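Local coordinates for OxyA protein (Actinoplanes teichomyceticus, PDB 5HH3) that is a heme-dependent cytochrome P450 that probably carries out a phenolic coupling step, cyclising the peptide precursor in glycopeptide antibiotic biosynthesis, at residues H20-R32 against C312-R324. Numbering follows the deposited sequence.
Sequences HRRDRFDPVPQLR and CSLLAANRRNFPR
The carbonyl oxygen of Phe25 is gripped by two guanidinium groups that reach it from opposite faces of its carbonyl plane. Arg319 NH1 donates across the contact to Phe25 O at 2.9 Å, while Arg22 NH2 does so from within its own segment along a nearly straight bond (171°). Arg22 NH2 also bonds Leu282 O and Arg319 NH1 Tyr281 O, at the end of helix 274-282. The two nitrogens stand 4.1 Å apart, a like-charge approach probably eased by Glu286 and Asp327. Asp26 adds a long, weak salt bridge at the edge of the Arg319 guanidinium. Leu315, its CG anti to the backbone N (chi1 -179°), lays CD1 over one face of the Arg22 guanidinium, 3.6 Å from CZ, while CD2 packs against Arg22 CD and Leu31 CD2. Phe322 is sandwiched between prolines: Pro27 CD makes a CH-pi contact 4.0 Å from the ring centroid, and Pro323 CB covers the opposite face. His20 NE2 and Ser313 OG share a 2.7 Å hydrogen bond; the same OG caps helix 314-318 through Ala316 N. Hairpin 22-27 and helix 29-37 thus pack on helix 314-318, consistent with P450 helix K', beside strand 53-57 and helix 274-282, consistent with helix K.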
ATOM      1  N   HIS B  20      11.175  -5.066  -9.400  1.00 28.31           N
ATOM      2  CA  HIS B  20      12.019  -6.087  -8.797  1.00 28.99           C
ATOM      3  C   HIS B  20      11.484  -7.506  -8.905  1.00 30.10           C
ATOM      4  O   HIS B  20      11.886  -8.372  -8.146  1.00 29.85           O
ATOM      5  CB  HIS B  20      12.325  -5.694  -7.347  1.00 27.52           C
ATOM      6  CG  HIS B  20      13.223  -4.519  -7.267  1.00 27.02           C
ATOM      7  ND1 HIS B  20      12.755  -3.228  -7.333  1.00 28.17           N
ATOM      8  CD2 HIS B  20      14.571  -4.431  -7.301  1.00 27.07           C
ATOM      9  CE1 HIS B  20      13.775  -2.389  -7.320  1.00 26.79           C
ATOM     10  NE2 HIS B  20      14.889  -3.097  -7.312  1.00 26.51           N
ATOM     11  N   ARG B  21      10.594  -7.724  -9.861  1.00 32.56           N
ATOM     12  CA  ARG B  21      10.312  -9.068 -10.379  1.00 35.75           C
ATOM     13  C   ARG B  21      11.578  -9.567 -11.080  1.00 35.51           C
ATOM     14  O   ARG B  21      12.534  -8.808 -11.240  1.00 36.64           O
ATOM     15  CB  ARG B  21       9.136  -9.021 -11.350  1.00 39.15           C
ATOM     16  CG  ARG B  21       7.828  -8.623 -10.692  1.00 42.07           C
ATOM     17  CD  ARG B  21       6.674  -8.788 -11.652  1.00 48.17           C
ATOM     18  NE  ARG B  21       5.388  -8.421 -11.045  1.00 53.94           N
ATOM     19  CZ  ARG B  21       4.700  -9.152 -10.153  1.00 58.08           C
ATOM     20  NH1 ARG B  21       5.144 -10.338  -9.716  1.00 57.15           N
ATOM     21  NH2 ARG B  21       3.536  -8.684  -9.689  1.00 60.01           N
ATOM     22  N   ARG B  22      11.604 -10.831 -11.475  1.00 35.60           N
ATOM     23  CA  ARG B  22      12.815 -11.439 -12.028  1.00 36.39           C
ATOM     24  C   ARG B  22      12.477 -12.235 -13.275  1.00 36.59           C
ATOM     25  O   ARG B  22      11.405 -12.826 -13.363  1.00 37.48           O
ATOM     26  CB  ARG B  22      13.489 -12.375 -11.013  1.00 36.03           C
ATOM     27  CG  ARG B  22      13.747 -11.769  -9.644  1.00 36.89           C
ATOM     28  CD  ARG B  22      14.930 -10.821  -9.639  1.00 35.23           C
ATOM     29  NE  ARG B  22      16.224 -11.496  -9.678  1.00 35.08           N
ATOM     30  CZ  ARG B  22      16.991 -11.813  -8.633  1.00 33.72           C
ATOM     31  NH1 ARG B  22      16.618 -11.570  -7.376  1.00 33.49           N
ATOM     32  NH2 ARG B  22      18.164 -12.393  -8.857  1.00 34.51           N
ATOM     33  N   ASP B  23      13.396 -12.237 -14.229  1.00 36.35           N
ATOM     34  CA  ASP B  23      13.317 -13.121 -15.388  1.00 39.34           C
ATOM     35  C   ASP B  23      14.302 -14.246 -15.104  1.00 38.15           C
ATOM     36  O   ASP B  23      15.516 -14.107 -15.342  1.00 36.26           O
ATOM     37  CB  ASP B  23      13.676 -12.379 -16.668  1.00 41.60           C
ATOM     38  CG  ASP B  23      13.626 -13.276 -17.899  1.00 45.87           C
ATOM     39  OD1 ASP B  23      13.172 -14.446 -17.815  1.00 48.13           O
ATOM     40  OD2 ASP B  23      14.044 -12.809 -18.967  1.00 50.58           O
ATOM     41  N   ARG B  24      13.774 -15.340 -14.556  1.00 38.35           N
ATOM     42  CA  ARG B  24      14.607 -16.392 -13.977  1.00 38.48           C
ATOM     43  C   ARG B  24      15.520 -15.761 -12.898  1.00 36.17           C
ATOM     44  O   ARG B  24      14.998 -15.307 -11.896  1.00 35.23           O
ATOM     45  CB  ARG B  24      15.322 -17.189 -15.085  1.00 41.35           C
ATOM     46  CG  ARG B  24      14.341 -17.761 -16.109  1.00 44.80           C
ATOM     47  CD  ARG B  24      14.976 -18.645 -17.183  1.00 48.14           C
ATOM     48  NE  ARG B  24      15.426 -19.920 -16.609  1.00 50.47           N
ATOM     49  CZ  ARG B  24      16.691 -20.258 -16.327  1.00 51.81           C
ATOM     50  NH1 ARG B  24      17.705 -19.429 -16.586  1.00 51.97           N
ATOM     51  NH2 ARG B  24      16.953 -21.458 -15.794  1.00 52.13           N
ATOM     52  N   PHE B  25      16.833 -15.684 -13.100  1.00 35.42           N
ATOM     53  CA  PHE B  25      17.745 -15.052 -12.141  1.00 34.50           C
ATOM     54  C   PHE B  25      18.057 -13.589 -12.436  1.00 34.00           C
ATOM     55  O   PHE B  25      18.710 -12.927 -11.622  1.00 32.65           O
ATOM     56  CB  PHE B  25      19.076 -15.825 -12.085  1.00 35.25           C
ATOM     57  CG  PHE B  25      18.908 -17.262 -11.729  1.00 35.60           C
ATOM     58  CD1 PHE B  25      18.648 -17.625 -10.419  1.00 35.17           C
ATOM     59  CD2 PHE B  25      18.955 -18.240 -12.696  1.00 37.28           C
ATOM     60  CE1 PHE B  25      18.473 -18.951 -10.077  1.00 35.96           C
ATOM     61  CE2 PHE B  25      18.774 -19.575 -12.358  1.00 38.35           C
ATOM     62  CZ  PHE B  25      18.528 -19.926 -11.051  1.00 37.19           C
ATOM     63  N   ASP B  26      17.610 -13.095 -13.587  1.00 34.21           N
ATOM     64  CA  ASP B  26      17.980 -11.772 -14.041  1.00 34.60           C
ATOM     65  C   ASP B  26      17.009 -10.673 -13.633  1.00 33.44           C
ATOM     66  O   ASP B  26      15.816 -10.930 -13.490  1.00 33.00           O
ATOM     67  CB  ASP B  26      18.095 -11.762 -15.539  1.00 36.51           C
ATOM     68  CG  ASP B  26      19.110 -12.750 -16.049  1.00 39.53           C
ATOM     69  OD1 ASP B  26      19.973 -13.214 -15.268  1.00 42.49           O
ATOM     70  OD2 ASP B  26      19.029 -13.036 -17.241  1.00 40.58           O
ATOM     71  N   PRO B  27      17.520  -9.428 -13.501  1.00 32.50           N
ATOM     72  CA  PRO B  27      16.668  -8.231 -13.442  1.00 31.89           C
ATOM     73  C   PRO B  27      15.786  -8.124 -14.691  1.00 33.03           C
ATOM     74  O   PRO B  27      16.259  -8.491 -15.765  1.00 32.97           O
ATOM     75  CB  PRO B  27      17.678  -7.076 -13.460  1.00 32.70           C
ATOM     76  CG  PRO B  27      18.995  -7.677 -13.107  1.00 33.36           C
ATOM     77  CD  PRO B  27      18.951  -9.080 -13.595  1.00 32.99           C
ATOM     78  N   VAL B  28      14.547  -7.630 -14.560  1.00 32.34           N
ATOM     79  CA  VAL B  28      13.664  -7.438 -15.732  1.00 33.45           C
ATOM     80  C   VAL B  28      14.089  -6.227 -16.590  1.00 33.42           C
ATOM     81  O   VAL B  28      14.806  -5.340 -16.091  1.00 30.41           O
ATOM     82  CB  VAL B  28      12.157  -7.328 -15.360  1.00 34.63           C
ATOM     83  CG1 VAL B  28      11.674  -8.633 -14.728  1.00 36.26           C
ATOM     84  CG2 VAL B  28      11.858  -6.129 -14.463  1.00 33.14           C
ATOM     85  N   PRO B  29      13.657  -6.180 -17.886  1.00 34.71           N
ATOM     86  CA  PRO B  29      14.066  -5.076 -18.772  1.00 35.67           C
ATOM     87  C   PRO B  29      13.831  -3.671 -18.225  1.00 35.22           C
ATOM     88  O   PRO B  29      14.613  -2.770 -18.499  1.00 36.29           O
ATOM     89  CB  PRO B  29      13.206  -5.302 -20.015  1.00 36.88           C
ATOM     90  CG  PRO B  29      13.068  -6.778 -20.084  1.00 37.98           C
ATOM     91  CD  PRO B  29      12.957  -7.236 -18.648  1.00 36.52           C
ATOM     92  N   GLN B  30      12.771  -3.505 -17.435  1.00 35.06           N
ATOM     93  CA  GLN B  30      12.340  -2.199 -16.944  1.00 34.90           C
ATOM     94  C   GLN B  30      13.332  -1.671 -15.897  1.00 32.77           C
ATOM     95  O   GLN B  30      13.624  -0.477 -15.863  1.00 31.91           O
ATOM     96  CB  GLN B  30      10.935  -2.294 -16.340  1.00 36.33           C
ATOM     97  CG  GLN B  30       9.794  -2.534 -17.333  1.00 39.54           C
ATOM     98  CD  GLN B  30       9.667  -3.967 -17.881  1.00 42.66           C
ATOM     99  OE1 GLN B  30      10.290  -4.938 -17.394  1.00 40.35           O
ATOM    100  NE2 GLN B  30       8.843  -4.099 -18.925  1.00 46.83           N
ATOM    101  N   LEU B  31      13.852  -2.555 -15.057  1.00 30.68           N
ATOM    102  CA  LEU B  31      14.914  -2.170 -14.117  1.00 29.97           C
ATOM    103  C   LEU B  31      16.255  -1.928 -14.845  1.00 31.33           C
ATOM    104  O   LEU B  31      16.970  -0.978 -14.520  1.00 30.78           O
ATOM    105  CB  LEU B  31      15.104  -3.225 -13.029  1.00 29.03           C
ATOM    106  CG  LEU B  31      16.124  -2.890 -11.938  1.00 27.75           C
ATOM    107  CD1 LEU B  31      15.791  -1.581 -11.251  1.00 28.09           C
ATOM    108  CD2 LEU B  31      16.241  -4.003 -10.924  1.00 27.29           C
ATOM    109  N   ARG B  32      16.575  -2.799 -15.798  1.00 32.69           N
ATOM    110  CA  ARG B  32      17.771  -2.669 -16.639  0.50 34.65           C
ATOM    111  C   ARG B  32      17.821  -1.261 -17.262  1.00 35.06           C
ATOM    112  O   ARG B  32      18.864  -0.616 -17.270  1.00 35.96           O
ATOM    113  CB  ARG B  32      17.764  -3.757 -17.728  0.50 36.59           C
ATOM    114  CG  ARG B  32      19.117  -4.329 -18.124  0.50 38.59           C
ATOM    115  CD  ARG B  32      18.935  -5.662 -18.855  0.50 39.69           C
ATOM    116  NE  ARG B  32      18.132  -5.527 -20.067  0.50 41.66           N
ATOM    117  CZ  ARG B  32      17.497  -6.527 -20.679  0.50 42.27           C
ATOM    118  NH1 ARG B  32      17.555  -7.752 -20.209  0.50 40.41           N
ATOM    119  NH2 ARG B  32      16.786  -6.287 -21.778  0.50 44.51           N
ATOM    120  N   CYS B 312      16.320   1.755  -2.228  1.00 24.51           N
ATOM    121  CA  CYS B 312      17.587   1.299  -2.793  1.00 25.62           C
ATOM    122  C   CYS B 312      17.441  -0.090  -3.424  1.00 25.73           C
ATOM    123  O   CYS B 312      16.936  -1.012  -2.768  1.00 24.48           O
ATOM    124  CB  CYS B 312      18.680   1.277  -1.740  1.00 26.78           C
ATOM    125  SG  CYS B 312      19.020   2.891  -1.015  1.00 29.10           S
ATOM    126  N   SER B 313      17.868  -0.214  -4.694  1.00 24.50           N
ATOM    127  CA  SER B 313      17.869  -1.475  -5.408  1.00 24.30           C
ATOM    128  C   SER B 313      19.204  -2.223  -5.195  1.00 25.37           C
ATOM    129  O   SER B 313      20.217  -2.006  -5.899  1.00 24.84           O
ATOM    130  CB  SER B 313      17.604  -1.255  -6.894  1.00 24.72           C
ATOM    131  OG  SER B 313      17.534  -2.480  -7.596  1.00 24.25           O
ATOM    132  N   LEU B 314      19.166  -3.138  -4.237  1.00 24.81           N
ATOM    133  CA  LEU B 314      20.259  -4.052  -3.966  1.00 24.63           C
ATOM    134  C   LEU B 314      20.496  -4.976  -5.155  1.00 25.20           C
ATOM    135  O   LEU B 314      21.642  -5.289  -5.469  1.00 25.53           O
ATOM    136  CB  LEU B 314      19.993  -4.862  -2.699  1.00 24.60           C
ATOM    137  CG  LEU B 314      19.651  -4.109  -1.410  1.00 24.14           C
ATOM    138  CD1 LEU B 314      19.489  -5.070  -0.230  1.00 24.42           C
ATOM    139  CD2 LEU B 314      20.723  -3.078  -1.112  1.00 25.08           C
ATOM    140  N   LEU B 315      19.426  -5.392  -5.827  1.00 25.27           N
ATOM    141  CA  LEU B 315      19.550  -6.160  -7.075  1.00 24.89           C
ATOM    142  C   LEU B 315      20.365  -5.365  -8.116  1.00 25.73           C
ATOM    143  O   LEU B 315      21.365  -5.889  -8.652  1.00 24.53           O
ATOM    144  CB  LEU B 315      18.169  -6.526  -7.614  1.00 25.60           C
ATOM    145  CG  LEU B 315      18.101  -7.360  -8.906  1.00 26.10           C
ATOM    146  CD1 LEU B 315      18.786  -8.675  -8.723  1.00 26.88           C
ATOM    147  CD2 LEU B 315      16.671  -7.598  -9.325  1.00 27.13           C
ATOM    148  N   ALA B 316      19.998  -4.092  -8.330  1.00 25.51           N
ATOM    149  CA  ALA B 316      20.723  -3.238  -9.267  1.00 27.41           C
ATOM    150  C   ALA B 316      22.200  -3.100  -8.901  1.00 28.65           C
ATOM    151  O   ALA B 316      23.054  -3.222  -9.769  1.00 30.22           O
ATOM    152  CB  ALA B 316      20.071  -1.864  -9.414  1.00 27.04           C
ATOM    153  N   ALA B 317      22.506  -2.910  -7.618  1.00 28.06           N
ATOM    154  CA  ALA B 317      23.893  -2.757  -7.179  1.00 28.35           C
ATOM    155  C   ALA B 317      24.701  -4.029  -7.403  1.00 28.54           C
ATOM    156  O   ALA B 317      25.836  -3.966  -7.874  1.00 29.83           O
ATOM    157  CB  ALA B 317      23.936  -2.404  -5.699  1.00 28.50           C
ATOM    158  N   ASN B 318      24.113  -5.162  -7.034  1.00 27.15           N
ATOM    159  CA  ASN B 318      24.788  -6.456  -7.067  1.00 28.09           C
ATOM    160  C   ASN B 318      24.971  -6.995  -8.484  1.00 29.29           C
ATOM    161  O   ASN B 318      25.945  -7.725  -8.752  1.00 30.18           O
ATOM    162  CB  ASN B 318      24.027  -7.464  -6.214  1.00 27.22           C
ATOM    163  CG  ASN B 318      24.064  -7.113  -4.739  1.00 27.59           C
ATOM    164  OD1 ASN B 318      24.786  -6.201  -4.322  1.00 28.89           O
ATOM    165  ND2 ASN B 318      23.311  -7.844  -3.937  1.00 27.67           N
ATOM    166  N   ARG B 319      24.026  -6.637  -9.358  1.00 27.96           N
ATOM    167  CA  ARG B 319      24.014  -7.056 -10.742  1.00 29.63           C
ATOM    168  C   ARG B 319      24.284  -5.865 -11.695  1.00 30.68           C
ATOM    169  O   ARG B 319      23.785  -5.833 -12.816  1.00 30.06           O
ATOM    170  CB  ARG B 319      22.668  -7.718 -11.035  1.00 29.91           C
ATOM    171  CG  ARG B 319      22.311  -8.882 -10.089  1.00 29.76           C
ATOM    172  CD  ARG B 319      23.302 -10.035 -10.177  1.00 31.29           C
ATOM    173  NE  ARG B 319      23.259 -10.522 -11.549  1.00 33.08           N
ATOM    174  CZ  ARG B 319      22.322 -11.323 -12.046  1.00 33.93           C
ATOM    175  NH1 ARG B 319      21.391 -11.877 -11.272  1.00 32.93           N
ATOM    176  NH2 ARG B 319      22.354 -11.606 -13.342  1.00 35.94           N
ATOM    177  N   ARG B 320      25.128  -4.928 -11.255  1.00 31.30           N
ATOM    178  CA  ARG B 320      25.293  -3.638 -11.933  1.00 33.81           C
ATOM    179  C   ARG B 320      25.846  -3.749 -13.351  1.00 34.46           C
ATOM    180  O   ARG B 320      25.570  -2.880 -14.188  1.00 36.44           O
ATOM    181  CB  ARG B 320      26.166  -2.696 -11.111  1.00 35.27           C
ATOM    182  CG  ARG B 320      27.645  -3.067 -11.044  1.00 39.06           C
ATOM    183  CD  ARG B 320      28.350  -2.143 -10.056  1.00 42.02           C
ATOM    184  NE  ARG B 320      29.571  -2.697  -9.477  1.00 45.49           N
ATOM    185  CZ  ARG B 320      29.623  -3.718  -8.614  1.00 48.64           C
ATOM    186  NH1 ARG B 320      28.522  -4.384  -8.233  1.00 51.06           N
ATOM    187  NH2 ARG B 320      30.798  -4.105  -8.128  1.00 50.43           N
ATOM    188  N   ASN B 321      26.612  -4.796 -13.620  1.00 34.88           N
ATOM    189  CA  ASN B 321      27.172  -5.017 -14.967  1.00 36.62           C
ATOM    190  C   ASN B 321      26.320  -5.927 -15.879  1.00 36.57           C
ATOM    191  O   ASN B 321      26.728  -6.200 -16.981  1.00 37.98           O
ATOM    192  CB  ASN B 321      28.621  -5.530 -14.854  1.00 37.53           C
ATOM    193  CG  ASN B 321      29.556  -4.499 -14.234  1.00 38.59           C
ATOM    194  OD1 ASN B 321      29.506  -3.325 -14.567  1.00 38.88           O
ATOM    195  ND2 ASN B 321      30.394  -4.935 -13.316  1.00 40.20           N
ATOM    196  N   PHE B 322      25.144  -6.363 -15.436  1.00 35.89           N
ATOM    197  CA  PHE B 322      24.203  -7.109 -16.298  1.00 37.25           C
ATOM    198  C   PHE B 322      23.863  -6.258 -17.530  1.00 38.66           C
ATOM    199  O   PHE B 322      23.631  -5.089 -17.361  1.00 37.40           O
ATOM    200  CB  PHE B 322      22.906  -7.405 -15.516  1.00 37.55           C
ATOM    201  CG  PHE B 322      21.935  -8.286 -16.258  1.00 39.18           C
ATOM    202  CD1 PHE B 322      22.210  -9.641 -16.438  1.00 40.38           C
ATOM    203  CD2 PHE B 322      20.770  -7.764 -16.807  1.00 40.81           C
ATOM    204  CE1 PHE B 322      21.335 -10.458 -17.142  1.00 42.07           C
ATOM    205  CE2 PHE B 322      19.889  -8.587 -17.514  1.00 41.39           C
ATOM    206  CZ  PHE B 322      20.170  -9.926 -17.676  1.00 42.22           C
ATOM    207  N   PRO B 323      23.846  -6.779 -18.760  1.00 42.32           N
ATOM    208  CA  PRO B 323      23.998  -8.191 -19.142  1.00 43.57           C
ATOM    209  C   PRO B 323      25.392  -8.597 -19.636  1.00 45.83           C
ATOM    210  O   PRO B 323      25.538  -9.620 -20.306  1.00 45.30           O
ATOM    211  CB  PRO B 323      23.012  -8.295 -20.291  1.00 45.07           C
ATOM    212  CG  PRO B 323      23.196  -6.994 -20.995  1.00 45.48           C
ATOM    213  CD  PRO B 323      23.369  -5.969 -19.895  1.00 43.72           C
ATOM    214  N   ARG B 324      26.419  -7.841 -19.270  1.00 46.89           N
ATOM    215  CA  ARG B 324      27.764  -8.112 -19.766  1.00 49.41           C
ATOM    216  C   ARG B 324      28.300  -9.417 -19.161  1.00 48.78           C
ATOM    217  O   ARG B 324      27.866  -9.828 -18.069  1.00 48.75           O
ATOM    218  CB  ARG B 324      28.710  -6.942 -19.452  1.00 51.29           C
ATOM    219  CG  ARG B 324      28.309  -5.592 -20.045  1.00 54.37           C
ATOM    220  CD  ARG B 324      28.899  -4.434 -19.234  1.00 57.13           C
ATOM    221  NE  ARG B 324      30.349  -4.578 -19.088  1.00 60.67           N
ATOM    222  CZ  ARG B 324      31.269  -4.056 -19.902  1.00 67.00           C
ATOM    223  NH1 ARG B 324      30.925  -3.301 -20.954  1.00 69.09           N
ATOM    224  NH2 ARG B 324      32.565  -4.287 -19.659  1.00 70.16           N
TER